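Local coordinates for protein DMATS type aromatic prenyltransferase (Streptomyces coelicolor, PDB 6ZS0) that probably transfers a dimethylallyl group to the 5-position of the tryptophan indole ring, as a 5-dimethylallyltryptophan synthase of the ABBA-barrel fold, at residues Arg161-Val166 / Gln177-Leu182. Sequence-based numbering, arbitrary orientation.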
ATOM      1  N   ARG A 161      -3.161  17.701 -15.011  1.00 28.18           N
ATOM      2  CA  ARG A 161      -1.697  17.939 -14.902  1.00 28.10           C
ATOM      3  C   ARG A 161      -0.944  16.676 -14.446  1.00 25.66           C
ATOM      4  O   ARG A 161       0.297  16.750 -14.399  1.00 25.55           O
ATOM      5  CB  ARG A 161      -1.422  19.092 -13.935  1.00 30.14           C
ATOM      6  CG  ARG A 161      -1.891  20.451 -14.432  1.00 32.67           C
ATOM      7  CD  ARG A 161      -1.296  21.579 -13.609  1.00 34.58           C
ATOM      8  NE  ARG A 161       0.165  21.601 -13.676  1.00 36.85           N
ATOM      9  CZ  ARG A 161       0.951  22.475 -13.039  1.00 38.34           C
ATOM     10  NH1 ARG A 161       0.426  23.414 -12.263  1.00 39.54           N
ATOM     11  NH2 ARG A 161       2.261  22.402 -13.177  1.00 39.55           N
ATOM     12  N   SER A 162      -1.636  15.572 -14.149  1.00 24.84           N
ATOM     13  CA  SER A 162      -1.042  14.309 -13.614  1.00 24.31           C
ATOM     14  C   SER A 162       0.044  13.773 -14.553  1.00 23.56           C
ATOM     15  O   SER A 162       1.160  13.546 -14.100  1.00 22.39           O
ATOM     16  CB  SER A 162      -2.081  13.244 -13.369  1.00 24.59           C
ATOM     17  OG  SER A 162      -2.920  13.585 -12.289  1.00 25.61           O
ATOM     18  N   ALA A 163      -0.271  13.590 -15.833  1.00 23.16           N
ATOM     19  CA  ALA A 163       0.662  13.015 -16.826  1.00 23.51           C
ATOM     20  C   ALA A 163       1.942  13.842 -16.900  1.00 23.41           C
ATOM     21  O   ALA A 163       3.030  13.253 -16.871  1.00 23.26           O
ATOM     22  CB  ALA A 163      -0.024  12.913 -18.172  1.00 23.61           C
ATOM     23  N   ALA A 164       1.829  15.163 -16.985  1.00 23.93           N
ATOM     24  CA  ALA A 164       2.987  16.077 -17.095  1.00 23.84           C
ATOM     25  C   ALA A 164       3.832  15.984 -15.820  1.00 23.29           C
ATOM     26  O   ALA A 164       5.104  16.056 -15.891  1.00 23.89           O
ATOM     27  CB  ALA A 164       2.503  17.489 -17.345  1.00 24.41           C
ATOM     28  N   THR A 165       3.159  15.830 -14.675  1.00 22.12           N
ATOM     29  CA  THR A 165       3.853  15.728 -13.366  1.00 21.70           C
ATOM     30  C   THR A 165       4.671  14.437 -13.326  1.00 20.95           C
ATOM     31  O   THR A 165       5.816  14.508 -12.902  1.00 21.10           O
ATOM     32  CB  THR A 165       2.855  15.867 -12.216  1.00 21.25           C
ATOM     33  OG1 THR A 165       2.206  17.115 -12.417  1.00 22.10           O
ATOM     34  CG2 THR A 165       3.506  15.850 -10.855  1.00 21.22           C
ATOM     35  N   VAL A 166       4.112  13.299 -13.751  1.00 20.55           N
ATOM     36  CA  VAL A 166       4.840  12.001 -13.742  1.00 20.81           C
ATOM     37  C   VAL A 166       6.027  12.090 -14.715  1.00 21.69           C
ATOM     38  O   VAL A 166       7.157  11.643 -14.353  1.00 20.64           O
ATOM     39  CB  VAL A 166       3.928  10.811 -14.066  1.00 20.69           C
ATOM     40  CG1 VAL A 166       4.727   9.532 -14.191  1.00 20.94           C
ATOM     41  CG2 VAL A 166       2.804  10.643 -13.039  1.00 20.83           C
ATOM     42  N   GLN A 177      12.815   9.959 -20.858  1.00 35.64           N
ATOM     43  CA  GLN A 177      11.399   9.911 -21.313  1.00 35.84           C
ATOM     44  C   GLN A 177      10.777   8.537 -20.980  1.00 33.31           C
ATOM     45  O   GLN A 177       9.926   8.079 -21.749  1.00 33.49           O
ATOM     46  CB  GLN A 177      11.316  10.313 -22.793  1.00 38.60           C
ATOM     47  CG  GLN A 177      11.682  11.781 -23.056  1.00 40.25           C
ATOM     48  CD  GLN A 177      11.162  12.757 -22.015  1.00 42.04           C
ATOM     49  OE1 GLN A 177       9.959  13.005 -21.897  1.00 42.54           O
ATOM     50  NE2 GLN A 177      12.076  13.332 -21.246  1.00 43.74           N
ATOM     51  N   ALA A 178      11.129   7.946 -19.828  1.00 31.03           N
ATOM     52  CA  ALA A 178      10.539   6.690 -19.285  1.00 29.47           C
ATOM     53  C   ALA A 178       8.997   6.764 -19.301  1.00 27.83           C
ATOM     54  O   ALA A 178       8.319   5.723 -19.486  1.00 27.58           O
ATOM     55  CB  ALA A 178      11.074   6.445 -17.892  1.00 29.37           C
ATOM     56  N   PHE A 179       8.425   7.941 -19.106  1.00 27.61           N
ATOM     57  CA  PHE A 179       6.955   8.130 -19.140  1.00 27.97           C
ATOM     58  C   PHE A 179       6.350   7.408 -20.345  1.00 28.34           C
ATOM     59  O   PHE A 179       5.262   6.812 -20.218  1.00 26.76           O
ATOM     60  CB  PHE A 179       6.571   9.602 -19.213  1.00 28.61           C
ATOM     61  CG  PHE A 179       5.082   9.780 -19.232  1.00 28.27           C
ATOM     62  CD1 PHE A 179       4.355   9.702 -18.055  1.00 28.24           C
ATOM     63  CD2 PHE A 179       4.404   9.936 -20.433  1.00 29.05           C
ATOM     64  CE1 PHE A 179       2.976   9.840 -18.076  1.00 27.88           C
ATOM     65  CE2 PHE A 179       3.025  10.059 -20.454  1.00 29.41           C
ATOM     66  CZ  PHE A 179       2.314  10.001 -19.275  1.00 28.67           C
ATOM     67  N   ASP A 180       7.024   7.478 -21.492  1.00 29.98           N
ATOM     68  CA  ASP A 180       6.511   6.938 -22.784  1.00 30.70           C
ATOM     69  C   ASP A 180       6.558   5.404 -22.835  1.00 29.32           C
ATOM     70  O   ASP A 180       5.909   4.861 -23.731  1.00 29.95           O
ATOM     71  CB  ASP A 180       7.237   7.599 -23.955  1.00 32.70           C
ATOM     72  CG  ASP A 180       6.911   9.075 -24.022  1.00 34.31           C
ATOM     73  OD1 ASP A 180       5.720   9.406 -23.912  1.00 35.87           O
ATOM     74  OD2 ASP A 180       7.844   9.882 -24.162  1.00 37.11           O
ATOM     75  N   SER A 181       7.224   4.731 -21.896  1.00 28.04           N
ATOM     76  CA  SER A 181       7.244   3.248 -21.767  1.00 28.07           C
ATOM     77  C   SER A 181       6.000   2.742 -21.019  1.00 27.55           C
ATOM     78  O   SER A 181       5.766   1.526 -21.030  1.00 28.13           O
ATOM     79  CB  SER A 181       8.488   2.774 -21.077  1.00 28.82           C
ATOM     80  OG  SER A 181       8.427   3.079 -19.688  1.00 28.80           O
ATOM     81  N   LEU A 182       5.247   3.626 -20.369  1.00 26.59           N
ATOM     82  CA  LEU A 182       4.090   3.208 -19.531  1.00 25.87           C
ATOM     83  C   LEU A 182       2.906   2.860 -20.434  1.00 25.78           C
ATOM     84  O   LEU A 182       2.657   3.545 -21.434  1.00 25.06           O
ATOM     85  CB  LEU A 182       3.710   4.312 -18.549  1.00 25.42           C
ATOM     86  CG  LEU A 182       4.744   4.667 -17.488  1.00 25.14           C
ATOM     87  CD1 LEU A 182       4.380   5.988 -16.837  1.00 25.14           C
ATOM     88  CD2 LEU A 182       4.869   3.574 -16.452  1.00 25.23           C
TER
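The ring of F179 reaches from the short 3-10 turn that follows helix 162-175 to the first turns of that helix and lodges against the shallow hollow between A163 and V166, residues three apart on it. CG of F179 lies anti to its backbone N (chi1 -179°), which carries the ring outward from the turn to the helix. One flank of the ring does the touching. Its CZ meets CB of A163 at 3.9 Å, while CE1 lies 3.6 Å from the carbonyl O of A163, an oblique approach. At the other end of the hollow, CG1 of V166 abuts CD1 of F179 at 3.9 Å, in the plane of the ring and at its edge; the two side chains cross at about a right angle. The valine is turned with CG1 anti to its backbone N (chi1 174°), and this same methyl forms a blunt bump that also faces CD1 of L182, a looser 4.4 Å away. V166 and L182 both continue onto V205 of barrel strand 202-209, and L182 further onto H258 and F260 of the next strand, 254-260. The contact thus folds the chain leaving the helix back against the helix's own start, on the outside of the ABBA barrel. O of A178 is gripped by both OG and N of S181, at 2.7 and 2.8 Å, which helps fix the turn from which F179 projects. With only a methyl at F179, as in an alanine, CB of A163 and CG1 of V166 would probably lose their shared partner and the turn could shift against the helix. The side-chain contacts between the segments are all apolar, so the fit rests on shape and partial burial, most complete at V166, while the D180-R167 salt bridge lies beside it.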